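Local structure of probable chitinase A (4TX8) at residues P27-G32 and H54-G59; W113-N118 and V149-D154; G186-N191 and S221-V226; T301-G306 and S320-E325. The protein probably hydrolyses internal glycosidic bonds of chitin with a family 18 glycoside hydrolase domain, to which a small carbohydrate-binding module is joined. All coordinates share one frame; numbering follows the deposited sequence.

Contact 1 of 4, residues P27-G32 and H54-G59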
loop_
_atom_site.group_PDB
_atom_site.type_symbol
_atom_site.label_atom_id
_atom_site.label_comp_id
_atom_site.label_asym_id
_atom_site.label_seq_id
_atom_site.Cartn_x
_atom_site.Cartn_y
_atom_site.Cartn_z
ATOM N N PRO A 27 -14.110 -24.801 -16.600
ATOM C CA PRO A 27 -15.323 -24.211 -17.177
ATOM C C PRO A 27 -15.625 -22.854 -16.557
ATOM O O PRO A 27 -15.487 -22.690 -15.346
ATOM C CB PRO A 27 -16.414 -25.230 -16.828
ATOM C CG PRO A 27 -15.887 -25.954 -15.635
ATOM C CD PRO A 27 -14.400 -26.024 -15.832
ATOM N N GLY A 28 -16.019 -21.891 -17.383
ATOM C CA GLY A 28 -16.335 -20.563 -16.894
ATOM C C GLY A 28 -17.539 -20.575 -15.975
ATOM O O GLY A 28 -18.497 -21.313 -16.202
ATOM N N TRP A 29 -17.485 -19.766 -14.922
ATOM C CA TRP A 29 -18.618 -19.611 -14.020
ATOM C C TRP A 29 -19.806 -19.047 -14.792
ATOM O O TRP A 29 -19.644 -18.138 -15.604
ATOM C CB TRP A 29 -18.248 -18.701 -12.847
ATOM C CG TRP A 29 -19.378 -18.429 -11.910
ATOM C CD1 TRP A 29 -19.723 -19.159 -10.811
ATOM C CD2 TRP A 29 -20.313 -17.348 -11.985
ATOM N NE1 TRP A 29 -20.818 -18.600 -10.198
ATOM C CE2 TRP A 29 -21.200 -17.486 -10.899
ATOM C CE3 TRP A 29 -20.487 -16.275 -12.866
ATOM C CZ2 TRP A 29 -22.246 -16.597 -10.671
ATOM C CZ3 TRP A 29 -21.526 -15.393 -12.638
ATOM C CH2 TRP A 29 -22.390 -15.558 -11.547
ATOM N N ALA A 30 -20.995 -19.589 -14.552
ATOM C CA ALA A 30 -22.182 -19.147 -15.275
ATOM C C ALA A 30 -23.439 -19.279 -14.427
ATOM O O ALA A 30 -23.627 -20.273 -13.726
ATOM C CB ALA A 30 -22.335 -19.932 -16.573
ATOM N N GLU A 31 -24.300 -18.270 -14.491
ATOM C CA GLU A 31 -25.553 -18.309 -13.752
ATOM C C GLU A 31 -26.457 -19.409 -14.299
ATOM O O GLU A 31 -26.399 -19.745 -15.482
ATOM C CB GLU A 31 -26.256 -16.950 -13.802
ATOM C CG GLU A 31 -25.537 -15.879 -12.996
ATOM C CD GLU A 31 -26.416 -14.690 -12.668
ATOM O OE1 GLU A 31 -26.205 -14.080 -11.598
ATOM O OE2 GLU A 31 -27.311 -14.362 -13.474
ATOM N N GLY A 32 -27.275 -19.979 -13.423
ATOM C CA GLY A 32 -28.158 -21.066 -13.799
ATOM C C GLY A 32 -27.506 -22.426 -13.631
ATOM O O GLY A 32 -28.137 -23.454 -13.865
ATOM N N HIS A 54 -24.460 -25.516 -4.435
ATOM C CA HIS A 54 -25.478 -24.508 -4.696
ATOM C C HIS A 54 -25.658 -24.264 -6.181
ATOM O O HIS A 54 -24.840 -24.684 -7.001
ATOM C CB HIS A 54 -25.103 -23.188 -4.029
ATOM C CG HIS A 54 -24.011 -22.458 -4.744
ATOM N ND1 HIS A 54 -22.709 -22.912 -4.768
ATOM C CD2 HIS A 54 -24.027 -21.326 -5.488
ATOM C CE1 HIS A 54 -21.969 -22.086 -5.483
ATOM N NE2 HIS A 54 -22.744 -21.114 -5.930
ATOM N N THR A 55 -26.727 -23.552 -6.514
ATOM C CA THR A 55 -26.951 -23.077 -7.868
ATOM C C THR A 55 -26.744 -21.569 -7.911
ATOM O O THR A 55 -27.195 -20.850 -7.021
ATOM C CB THR A 55 -28.368 -23.428 -8.359
ATOM O OG1 THR A 55 -28.459 -24.842 -8.573
ATOM C CG2 THR A 55 -28.690 -22.704 -9.655
ATOM N N ALA A 56 -26.039 -21.091 -8.930
ATOM C CA ALA A 56 -25.893 -19.658 -9.138
ATOM C C ALA A 56 -27.134 -19.136 -9.844
ATOM O O ALA A 56 -27.138 -18.978 -11.065
ATOM C CB ALA A 56 -24.639 -19.351 -9.948
ATOM N N TYR A 57 -28.192 -18.885 -9.075
ATOM C CA TYR A 57 -29.482 -18.509 -9.650
ATOM C C TYR A 57 -29.371 -17.242 -10.488
ATOM O O TYR A 57 -28.640 -16.315 -10.136
ATOM C CB TYR A 57 -30.530 -18.323 -8.548
ATOM C CG TYR A 57 -30.753 -19.558 -7.705
ATOM C CD1 TYR A 57 -31.392 -20.675 -8.229
ATOM C CD2 TYR A 57 -30.324 -19.608 -6.385
ATOM C CE1 TYR A 57 -31.594 -21.809 -7.466
ATOM C CE2 TYR A 57 -30.521 -20.738 -5.611
ATOM C CZ TYR A 57 -31.158 -21.835 -6.156
ATOM O OH TYR A 57 -31.359 -22.964 -5.394
ATOM N N VAL A 58 -30.093 -17.218 -11.603
ATOM C CA VAL A 58 -30.028 -16.102 -12.539
ATOM C C VAL A 58 -30.496 -14.807 -11.876
ATOM O O VAL A 58 -31.512 -14.785 -11.182
ATOM C CB VAL A 58 -30.869 -16.389 -13.814
ATOM C CG1 VAL A 58 -32.308 -16.768 -13.453
ATOM C CG2 VAL A 58 -30.831 -15.206 -14.768
ATOM N N GLY A 59 -29.729 -13.738 -12.066
ATOM C CA GLY A 59 -30.075 -12.436 -11.524
ATOM C C GLY A 59 -29.598 -12.196 -10.102
ATOM O O GLY A 59 -29.790 -11.111 -9.555
HETATM O O HOH W 1 -22.103 -19.064 -7.700
HETATM O O HOH W 2 -25.813 -15.983 -9.478
#
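Glu31 and Ala56 hold together two parts of the small carbohydrate-binding module of family 5/12: the irregular segment 27-32, ahead of strand 34-35, and segment 54-59, which starts on strand 54-55 and runs on as a loop. The backbone bond between them runs from Gly32 N to Ala56 O (2.6 Å), and Glu31 CA also rests against that oxygen. The carboxylate of Glu31 reaches further along 54-59: Gly59 N donates to Glu31 OE2 at 2.9 Å, nearly straight at 169° but from about 40° above the carboxylate plane. A water donates to both Glu31 OE1 and Tyr57 O, and OE1 accepts a further hydrogen bond from Asn61 N, so both oxygens are engaged with the loop that follows the strand. An extended chain beyond CG, with chi2 at -162°, carries the carboxylate to that loop.

Ala56 is the centre of an inverse gamma turn, and its methyl points at the first segment, where it meets the six-membered part of the Trp29 indole, CB to CZ2 3.7 Å. With CG anti to the backbone N, Trp29 brings its ring to this methyl and also into an aromatic group with Tyr35 and Trp71. His54 and Tyr35 pair by backbone hydrogen bonding in the short antiparallel sheet of 34-35 with 54-55, and Ala56 with Thr33 carries the bonding one step further. A water lying in the planes of both rings links Trp29 and His54, 2.8 Å from Trp29 NE1, whose proton it accepts, and 2.8 Å from His54 NE2.

Contact 2 of 4, residues W113-N118 and V149-D154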
loop_
_atom_site.group_PDB
_atom_site.type_symbol
_atom_site.label_atom_id
_atom_site.label_comp_id
_atom_site.label_asym_id
_atom_site.label_seq_id
_atom_site.Cartn_x
_atom_site.Cartn_y
_atom_site.Cartn_z
ATOM N N TRP A 113 -1.619 -6.949 2.919
ATOM C CA TRP A 113 -2.170 -8.253 3.260
ATOM C C TRP A 113 -3.077 -8.108 4.486
ATOM O O TRP A 113 -2.629 -7.657 5.541
ATOM C CB TRP A 113 -1.021 -9.239 3.511
ATOM C CG TRP A 113 -1.397 -10.614 3.989
ATOM C CD1 TRP A 113 -1.715 -11.694 3.217
ATOM C CD2 TRP A 113 -1.438 -11.067 5.348
ATOM N NE1 TRP A 113 -1.970 -12.787 4.013
ATOM C CE2 TRP A 113 -1.808 -12.428 5.326
ATOM C CE3 TRP A 113 -1.207 -10.451 6.583
ATOM C CZ2 TRP A 113 -1.954 -13.182 6.489
ATOM C CZ3 TRP A 113 -1.353 -11.204 7.741
ATOM C CH2 TRP A 113 -1.723 -12.556 7.684
ATOM N N HIS A 114 -4.354 -8.463 4.341
ATOM C CA HIS A 114 -5.327 -8.304 5.429
ATOM C C HIS A 114 -5.047 -9.237 6.602
ATOM O O HIS A 114 -5.188 -10.453 6.475
ATOM C CB HIS A 114 -6.759 -8.571 4.946
ATOM C CG HIS A 114 -7.235 -7.652 3.864
ATOM N ND1 HIS A 114 -8.524 -7.695 3.376
ATOM C CD2 HIS A 114 -6.603 -6.675 3.170
ATOM C CE1 HIS A 114 -8.666 -6.783 2.430
ATOM N NE2 HIS A 114 -7.516 -6.151 2.286
ATOM N N ASN A 115 -4.682 -8.671 7.748
ATOM C CA ASN A 115 -4.596 -9.450 8.979
ATOM C C ASN A 115 -5.961 -9.451 9.668
ATOM O O ASN A 115 -6.070 -9.238 10.876
ATOM C CB ASN A 115 -3.514 -8.887 9.906
ATOM C CG ASN A 115 -3.310 -9.732 11.152
ATOM O OD1 ASN A 115 -3.285 -10.961 11.088
ATOM N ND2 ASN A 115 -3.191 -9.073 12.298
ATOM N N PHE A 116 -7.003 -9.681 8.873
ATOM C CA PHE A 116 -8.379 -9.610 9.351
ATOM C C PHE A 116 -9.342 -10.123 8.286
ATOM O O PHE A 116 -8.944 -10.373 7.147
ATOM C CB PHE A 116 -8.748 -8.173 9.745
ATOM C CG PHE A 116 -8.537 -7.159 8.647
ATOM C CD1 PHE A 116 -7.311 -6.522 8.493
ATOM C CD2 PHE A 116 -9.568 -6.831 7.778
ATOM C CE1 PHE A 116 -7.115 -5.583 7.488
ATOM C CE2 PHE A 116 -9.378 -5.895 6.769
ATOM C CZ PHE A 116 -8.151 -5.269 6.626
ATOM N N ALA A 117 -10.607 -10.280 8.668
ATOM C CA ALA A 117 -11.659 -10.632 7.720
ATOM C C ALA A 117 -12.469 -9.393 7.364
ATOM O O ALA A 117 -12.689 -8.526 8.208
ATOM C CB ALA A 117 -12.570 -11.722 8.298
ATOM N N ASN A 118 -12.911 -9.310 6.113
ATOM C CA ASN A 118 -13.716 -8.182 5.661
ATOM C C ASN A 118 -14.508 -8.636 4.418
ATOM O O ASN A 118 -14.481 -9.825 4.102
ATOM C CB ASN A 118 -12.818 -6.949 5.441
ATOM C CG ASN A 118 -12.194 -6.885 4.061
ATOM O OD1 ASN A 118 -12.021 -7.896 3.381
ATOM N ND2 ASN A 118 -11.827 -5.678 3.651
ATOM N N VAL A 149 2.419 -0.262 21.030
ATOM C CA VAL A 149 1.881 -0.937 19.860
ATOM C C VAL A 149 1.901 -2.444 20.096
ATOM O O VAL A 149 2.839 -2.969 20.691
ATOM C CB VAL A 149 2.696 -0.599 18.587
ATOM C CG1 VAL A 149 2.207 -1.412 17.392
ATOM C CG2 VAL A 149 2.629 0.889 18.286
ATOM N N SER A 150 0.865 -3.141 19.641
ATOM C CA SER A 150 0.849 -4.594 19.719
ATOM C C SER A 150 0.512 -5.212 18.367
ATOM O O SER A 150 0.047 -4.526 17.457
ATOM C CB SER A 150 -0.146 -5.065 20.779
ATOM O OG SER A 150 -1.459 -4.651 20.453
ATOM N N PHE A 151 0.757 -6.512 18.243
ATOM C CA PHE A 151 0.382 -7.251 17.045
ATOM C C PHE A 151 -0.185 -8.612 17.411
ATOM O O PHE A 151 0.405 -9.344 18.206
ATOM C CB PHE A 151 1.578 -7.431 16.108
ATOM C CG PHE A 151 1.279 -8.294 14.916
ATOM C CD1 PHE A 151 0.516 -7.804 13.864
ATOM C CD2 PHE A 151 1.745 -9.596 14.852
ATOM C CE1 PHE A 151 0.229 -8.595 12.764
ATOM C CE2 PHE A 151 1.463 -10.395 13.759
ATOM C CZ PHE A 151 0.701 -9.892 12.710
ATOM N N THR A 152 -1.330 -8.945 16.827
ATOM C CA THR A 152 -1.941 -10.249 17.037
ATOM C C THR A 152 -2.387 -10.839 15.703
ATOM O O THR A 152 -3.148 -10.219 14.961
ATOM C CB THR A 152 -3.140 -10.169 17.989
ATOM O OG1 THR A 152 -2.774 -9.424 19.156
ATOM C CG2 THR A 152 -3.587 -11.565 18.395
ATOM N N LEU A 153 -1.903 -12.038 15.404
ATOM C CA LEU A 153 -2.182 -12.683 14.129
ATOM C C LEU A 153 -3.615 -13.194 14.040
ATOM O O LEU A 153 -4.132 -13.784 14.988
ATOM C CB LEU A 153 -1.212 -13.841 13.909
ATOM C CG LEU A 153 -1.366 -14.615 12.602
ATOM C CD1 LEU A 153 -0.927 -13.763 11.422
ATOM C CD2 LEU A 153 -0.579 -15.907 12.665
ATOM N N ASP A 154 -4.254 -12.961 12.896
ATOM C CA ASP A 154 -5.543 -13.579 12.609
ATOM C C ASP A 154 -5.317 -15.079 12.451
ATOM O O ASP A 154 -4.520 -15.500 11.614
ATOM C CB ASP A 154 -6.171 -12.971 11.346
ATOM C CG ASP A 154 -7.604 -13.440 11.110
ATOM O OD1 ASP A 154 -7.860 -14.660 11.144
ATOM O OD2 ASP A 154 -8.480 -12.581 10.884
#
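At the C-terminal end of the first strand of the GH18 TIM barrel, 108-114, the chain leaves the strand and is clasped by the segment that follows the short antiparallel strand 149-150. Asn115, the centre of an inverse gamma turn just past the strand, makes the clasp with its side-chain amide. Its OD1 accepts from Asp154 N at 2.9 Å, and its ND2 donates to Thr152 O, also at 2.9 Å. Both bonds are nearly straight, and Thr152 O lies only 7° out of the amide plane. One flat group thus reads the backbone on both sides of Leu153. The amide reaches across because CG stands anti to the backbone N (chi1 -175°).

Apolar groups flank this pair of bonds. Asn115 ND2 comes within 3.5 Å of Phe151 CE1, with the amide and ring planes turned 26° apart, while Leu153 CD1 sits by Asn115 OD1 and meets the edge of the Trp113 indole at CH2, 4.0 Å away. Trp113 itself is anchored by NE1 to Phe124 O, and Phe151 packs edge-to-face on Tyr210 of helix 193-210. Beyond the amide, Asp154 OD2 approaches Phe116 CA at 3.3 Å, whereas its OD1 is held by Ala156 N.

Because the amide supplies one donor and one acceptor, it satisfies one carbonyl and one N-H of the irregular 151-154 chain, Thr152 O and Asp154 N. The two bonds together fix which way round the amide lies, since exchanging its oxygen and nitrogen would set N-H against N-H and oxygen against oxygen.

Contact 3 of 4, residues G186-N191 and S221-V226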
loop_
_atom_site.group_PDB
_atom_site.type_symbol
_atom_site.label_atom_id
_atom_site.label_comp_id
_atom_site.label_asym_id
_atom_site.label_seq_id
_atom_site.Cartn_x
_atom_site.Cartn_y
_atom_site.Cartn_z
ATOM N N GLY A 186 -5.571 2.378 14.336
ATOM C CA GLY A 186 -4.450 3.118 13.785
ATOM C C GLY A 186 -4.312 4.519 14.349
ATOM O O GLY A 186 -3.771 5.409 13.693
ATOM N N SER A 187 -4.807 4.719 15.567
ATOM C CA SER A 187 -4.700 6.012 16.234
ATOM C C SER A 187 -3.558 6.004 17.240
ATOM O O SER A 187 -3.744 5.634 18.397
ATOM C CB SER A 187 -6.013 6.376 16.932
ATOM O OG SER A 187 -7.090 6.444 16.009
ATOM N N VAL A 188 -2.376 6.409 16.790
ATOM C CA VAL A 188 -1.194 6.429 17.643
ATOM C C VAL A 188 -1.054 7.755 18.385
ATOM O O VAL A 188 -1.220 8.823 17.798
ATOM C CB VAL A 188 0.084 6.173 16.823
ATOM C CG1 VAL A 188 1.294 6.073 17.735
ATOM C CG2 VAL A 188 -0.070 4.908 15.996
ATOM N N THR A 189 -0.755 7.686 19.679
ATOM C CA THR A 189 -0.484 8.888 20.461
ATOM C C THR A 189 1.010 9.039 20.732
ATOM O O THR A 189 1.625 8.192 21.380
ATOM C CB THR A 189 -1.232 8.884 21.810
ATOM O OG1 THR A 189 -0.925 7.681 22.526
ATOM C CG2 THR A 189 -2.735 8.976 21.593
ATOM N N LEU A 190 1.585 10.124 20.224
ATOM C CA LEU A 190 2.983 10.450 20.474
ATOM C C LEU A 190 3.092 11.897 20.930
ATOM O O LEU A 190 3.604 12.751 20.207
ATOM C CB LEU A 190 3.830 10.219 19.224
ATOM C CG LEU A 190 3.920 8.780 18.715
ATOM C CD1 LEU A 190 4.763 8.722 17.452
ATOM C CD2 LEU A 190 4.489 7.864 19.786
ATOM N N ASN A 191 2.601 12.163 22.136
ATOM C CA ASN A 191 2.511 13.525 22.645
ATOM C C ASN A 191 3.622 13.880 23.630
ATOM O O ASN A 191 3.864 15.057 23.894
ATOM C CB ASN A 191 1.144 13.743 23.299
ATOM C CG ASN A 191 0.001 13.632 22.306
ATOM O OD1 ASN A 191 0.026 14.254 21.242
ATOM N ND2 ASN A 191 -1.001 12.830 22.642
ATOM N N SER A 221 -4.804 9.275 9.607
ATOM C CA SER A 221 -6.195 9.694 9.699
ATOM C C SER A 221 -6.720 9.675 11.127
ATOM O O SER A 221 -7.596 10.463 11.475
ATOM C CB SER A 221 -7.066 8.814 8.814
ATOM O OG SER A 221 -8.442 9.125 8.943
ATOM N N GLY A 222 -6.188 8.780 11.951
ATOM C CA GLY A 222 -6.608 8.705 13.338
ATOM C C GLY A 222 -5.599 9.244 14.338
ATOM O O GLY A 222 -5.874 9.284 15.535
ATOM N N SER A 223 -4.433 9.667 13.859
ATOM C CA SER A 223 -3.361 10.073 14.766
ATOM C C SER A 223 -3.211 11.588 14.901
ATOM O O SER A 223 -2.251 12.064 15.503
ATOM C CB SER A 223 -2.034 9.465 14.313
ATOM O OG SER A 223 -2.099 8.050 14.319
ATOM N N GLY A 224 -4.157 12.338 14.347
ATOM C CA GLY A 224 -4.164 13.783 14.494
ATOM C C GLY A 224 -2.925 14.437 13.912
ATOM O O GLY A 224 -2.318 15.315 14.529
ATOM N N ILE A 225 -2.538 14.002 12.720
ATOM C CA ILE A 225 -1.384 14.589 12.064
ATOM C C ILE A 225 -1.813 15.879 11.376
ATOM O O ILE A 225 -2.331 15.868 10.256
ATOM C CB ILE A 225 -0.736 13.607 11.073
ATOM C CG1 ILE A 225 -0.196 12.395 11.840
ATOM C CG2 ILE A 225 0.390 14.285 10.299
ATOM C CD1 ILE A 225 0.589 11.423 10.994
ATOM N N VAL A 226 -1.629 16.984 12.092
ATOM C CA VAL A 226 -1.918 18.311 11.581
ATOM C C VAL A 226 -0.695 19.196 11.774
ATOM O O VAL A 226 0.188 18.878 12.574
ATOM C CB VAL A 226 -3.136 18.955 12.279
ATOM C CG1 VAL A 226 -4.394 18.131 12.037
ATOM C CG2 VAL A 226 -2.873 19.119 13.766
HETATM O O HOH W 3 -5.161 6.500 11.227
#
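Two serine side chains bridge the segments, each reaching for backbone of the other: Ser223 for the start of 186-191, Ser187 for Gly222. Ser223 OG accepts from Val188 N at 3.0 Å, with an angle of 156° at the hydrogen. The same hydroxyl lies 3.2 Å from Gly186 O and is also hydrogen-bonded to Leu219 O, its own chain a few residues back. Its chi1 of -61° sets OG beside the backbone N, and CB of the same residue rests against Val188 O. The CB-OG bond of Ser187 stands at roughly a right angle to that of Ser223, and its hydroxyl donates weakly to Gly222 O, 3.1 Å from OG; Ser187 CA makes a CA-H...O contact with the same oxygen.

The two chains come nearest between Ser187 and Gly222; with no side chain on Gly222, Ser187 OG comes to 3.5 Å from Gly222 CA. A water completes the join, donating to Gly186 O and accepting from Gly222 N at 2.6 Å. Val188 turns its side chain onto Phe199 of helix 193-210.

The pairing is that of adjacent loops following parallel strands 176-182 and 214-218 of the TIM barrel, close to the calcium-binding residues Asp218 and Glu220.

Contact 4 of 4, residues T301-G306 and S320-E325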
loop_
_atom_site.group_PDB
_atom_site.type_symbol
_atom_site.label_atom_id
_atom_site.label_comp_id
_atom_site.label_asym_id
_atom_site.label_seq_id
_atom_site.Cartn_x
_atom_site.Cartn_y
_atom_site.Cartn_z
ATOM N N THR A 301 -1.412 20.312 -9.244
ATOM C CA THR A 301 0.036 20.251 -9.417
ATOM C C THR A 301 0.524 21.468 -10.198
ATOM O O THR A 301 -0.276 22.173 -10.812
ATOM C CB THR A 301 0.463 18.966 -10.159
ATOM O OG1 THR A 301 0.225 19.121 -11.563
ATOM C CG2 THR A 301 -0.303 17.761 -9.632
ATOM N N PRO A 302 1.842 21.726 -10.174
ATOM C CA PRO A 302 2.346 22.832 -10.996
ATOM C C PRO A 302 2.497 22.484 -12.477
ATOM O O PRO A 302 3.047 23.286 -13.225
ATOM C CB PRO A 302 3.716 23.131 -10.377
ATOM C CG PRO A 302 4.130 21.858 -9.738
ATOM C CD PRO A 302 2.866 21.215 -9.244
ATOM N N TYR A 303 2.006 21.324 -12.903
ATOM C CA TYR A 303 2.273 20.867 -14.264
ATOM C C TYR A 303 1.073 21.009 -15.195
ATOM O O TYR A 303 1.129 20.606 -16.355
ATOM C CB TYR A 303 2.756 19.418 -14.232
ATOM C CG TYR A 303 3.771 19.184 -13.138
ATOM C CD1 TYR A 303 4.988 19.858 -13.140
ATOM C CD2 TYR A 303 3.508 18.308 -12.096
ATOM C CE1 TYR A 303 5.915 19.658 -12.136
ATOM C CE2 TYR A 303 4.430 18.100 -11.089
ATOM C CZ TYR A 303 5.630 18.776 -11.113
ATOM O OH TYR A 303 6.546 18.567 -10.109
ATOM N N SER A 304 -0.002 21.602 -14.686
ATOM C CA SER A 304 -1.184 21.878 -15.494
ATOM C C SER A 304 -1.950 23.070 -14.926
ATOM O O SER A 304 -1.924 23.314 -13.720
ATOM C CB SER A 304 -2.089 20.646 -15.562
ATOM O OG SER A 304 -3.272 20.924 -16.293
ATOM N N THR A 305 -2.630 23.811 -15.797
ATOM C CA THR A 305 -3.384 24.988 -15.371
ATOM C C THR A 305 -4.564 24.594 -14.486
ATOM O O THR A 305 -5.011 25.378 -13.648
ATOM C CB THR A 305 -3.905 25.804 -16.575
ATOM O OG1 THR A 305 -4.745 24.980 -17.392
ATOM C CG2 THR A 305 -2.745 26.329 -17.410
ATOM N N GLY A 306 -5.060 23.374 -14.676
ATOM C CA GLY A 306 -6.149 22.854 -13.867
ATOM C C GLY A 306 -5.739 21.601 -13.116
ATOM O O GLY A 306 -4.665 21.050 -13.365
ATOM N N SER A 320 3.751 11.968 -8.541
ATOM C CA SER A 320 5.092 11.415 -8.423
ATOM C C SER A 320 6.160 12.451 -8.772
ATOM O O SER A 320 7.207 12.503 -8.129
ATOM C CB SER A 320 5.230 10.176 -9.309
ATOM O OG SER A 320 4.272 9.193 -8.944
ATOM N N LYS A 321 5.894 13.277 -9.780
ATOM C CA LYS A 321 6.819 14.348 -10.147
ATOM C C LYS A 321 7.034 15.317 -8.993
ATOM O O LYS A 321 8.163 15.703 -8.708
ATOM C CB LYS A 321 6.318 15.119 -11.369
ATOM C CG LYS A 321 6.639 14.460 -12.694
ATOM C CD LYS A 321 6.119 15.292 -13.853
ATOM C CE LYS A 321 6.775 16.661 -13.887
ATOM N NZ LYS A 321 6.291 17.471 -15.035
ATOM N N MET A 322 5.951 15.703 -8.327
ATOM C CA MET A 322 6.045 16.642 -7.214
ATOM C C MET A 322 6.968 16.117 -6.116
ATOM O O MET A 322 7.750 16.873 -5.539
ATOM C CB MET A 322 4.658 16.941 -6.644
ATOM C CG MET A 322 3.774 17.743 -7.588
ATOM S SD MET A 322 2.169 18.149 -6.885
ATOM C CE MET A 322 2.653 19.193 -5.509
ATOM N N LEU A 323 6.892 14.818 -5.846
ATOM C CA LEU A 323 7.718 14.212 -4.806
ATOM C C LEU A 323 9.182 14.108 -5.225
ATOM O O LEU A 323 10.077 14.148 -4.383
ATOM C CB LEU A 323 7.179 12.831 -4.435
ATOM C CG LEU A 323 5.940 12.851 -3.537
ATOM C CD1 LEU A 323 5.313 11.473 -3.447
ATOM C CD2 LEU A 323 6.305 13.364 -2.153
ATOM N N ILE A 324 9.424 13.988 -6.525
ATOM C CA ILE A 324 10.788 13.843 -7.025
ATOM C C ILE A 324 11.454 15.190 -7.316
ATOM O O ILE A 324 12.609 15.403 -6.943
ATOM C CB ILE A 324 10.826 12.962 -8.291
ATOM C CG1 ILE A 324 10.282 11.566 -7.969
ATOM C CG2 ILE A 324 12.244 12.867 -8.841
ATOM C CD1 ILE A 324 10.142 10.662 -9.175
ATOM N N GLU A 325 10.736 16.101 -7.969
ATOM C CA GLU A 325 11.310 17.407 -8.307
ATOM C C GLU A 325 11.295 18.355 -7.117
ATOM O O GLU A 325 12.154 19.227 -6.992
ATOM C CB GLU A 325 10.556 18.073 -9.465
ATOM C CG GLU A 325 10.024 17.146 -10.535
ATOM C CD GLU A 325 11.061 16.744 -11.551
ATOM O OE1 GLU A 325 12.269 16.935 -11.295
ATOM O OE2 GLU A 325 10.656 16.230 -12.617
#
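Tyr303 is clamped by Lys321 on the helix, and this is where the packing is closest. The lysine chain, bent at chi3 (62°), lies over one face of the phenol ring, with CE 3.6 Å from the ring centroid and only 11° off the normal, a CH-pi contact. NZ follows at 3.6 Å from the centroid, 25° off the normal, in a cation-pi arrangement, and it also gives a hydrogen bond to Lys383 O. Pro302 CG lies against the opposite face, toward the rim, leaving the ring between proline and lysine. Tyr303 CE2 also touches Met322 CG at 3.6 Å.

Tyr303 reaches the helix from a type I turn, Thr301 to Ser304, in the loop that follows strand 288-292 of the TIM barrel and leads into helix 313-325. The turn is braced by an ST turn: Tyr303 N donates to Thr301 OG1 at 3.1 Å, and Thr301 leaves its other branch, CG2, facing the helix. There CG2 meets Met322 SD at 3.7 Å. Pro302 CD approaches the same sulfur at 3.9 Å, so that the thioether fills the angle between threonine and proline.

Around the phenol oxygen and past Tyr303 the contact is thinner. The phenol OH of Tyr303 makes no hydrogen bond across to the helix; Met322 N is close but badly angled, and Glu325 comes near only through its aliphatic part, CG 3.8 Å from Tyr303 OH. Pro302 is exposed, and beyond Tyr303 the segment leaves the helix, Ser304 to Gly306 making no contact with it.

Overall arrangement
From the N terminus, contact 1 closes a loop within the carbohydrate-binding module, over the strands between its two segments, its nearest atoms about 17 Å from those of contact 2. The other three belong to the GH18 barrel and follow in series, none nesting or crossing. Contact 2 closes a loop over strand 135-143, joining the end of the first barrel strand to the segment that runs on from strand 149-150. Contact 3 closes over helix 193-210 and strand 214-218, tying two neighbouring strand-end loops, and comes within about 5 Å of contact 2 without touching it. Contact 4, on the opposite side of the chain's centre from contact 2, folds a loop back onto helix 313-325.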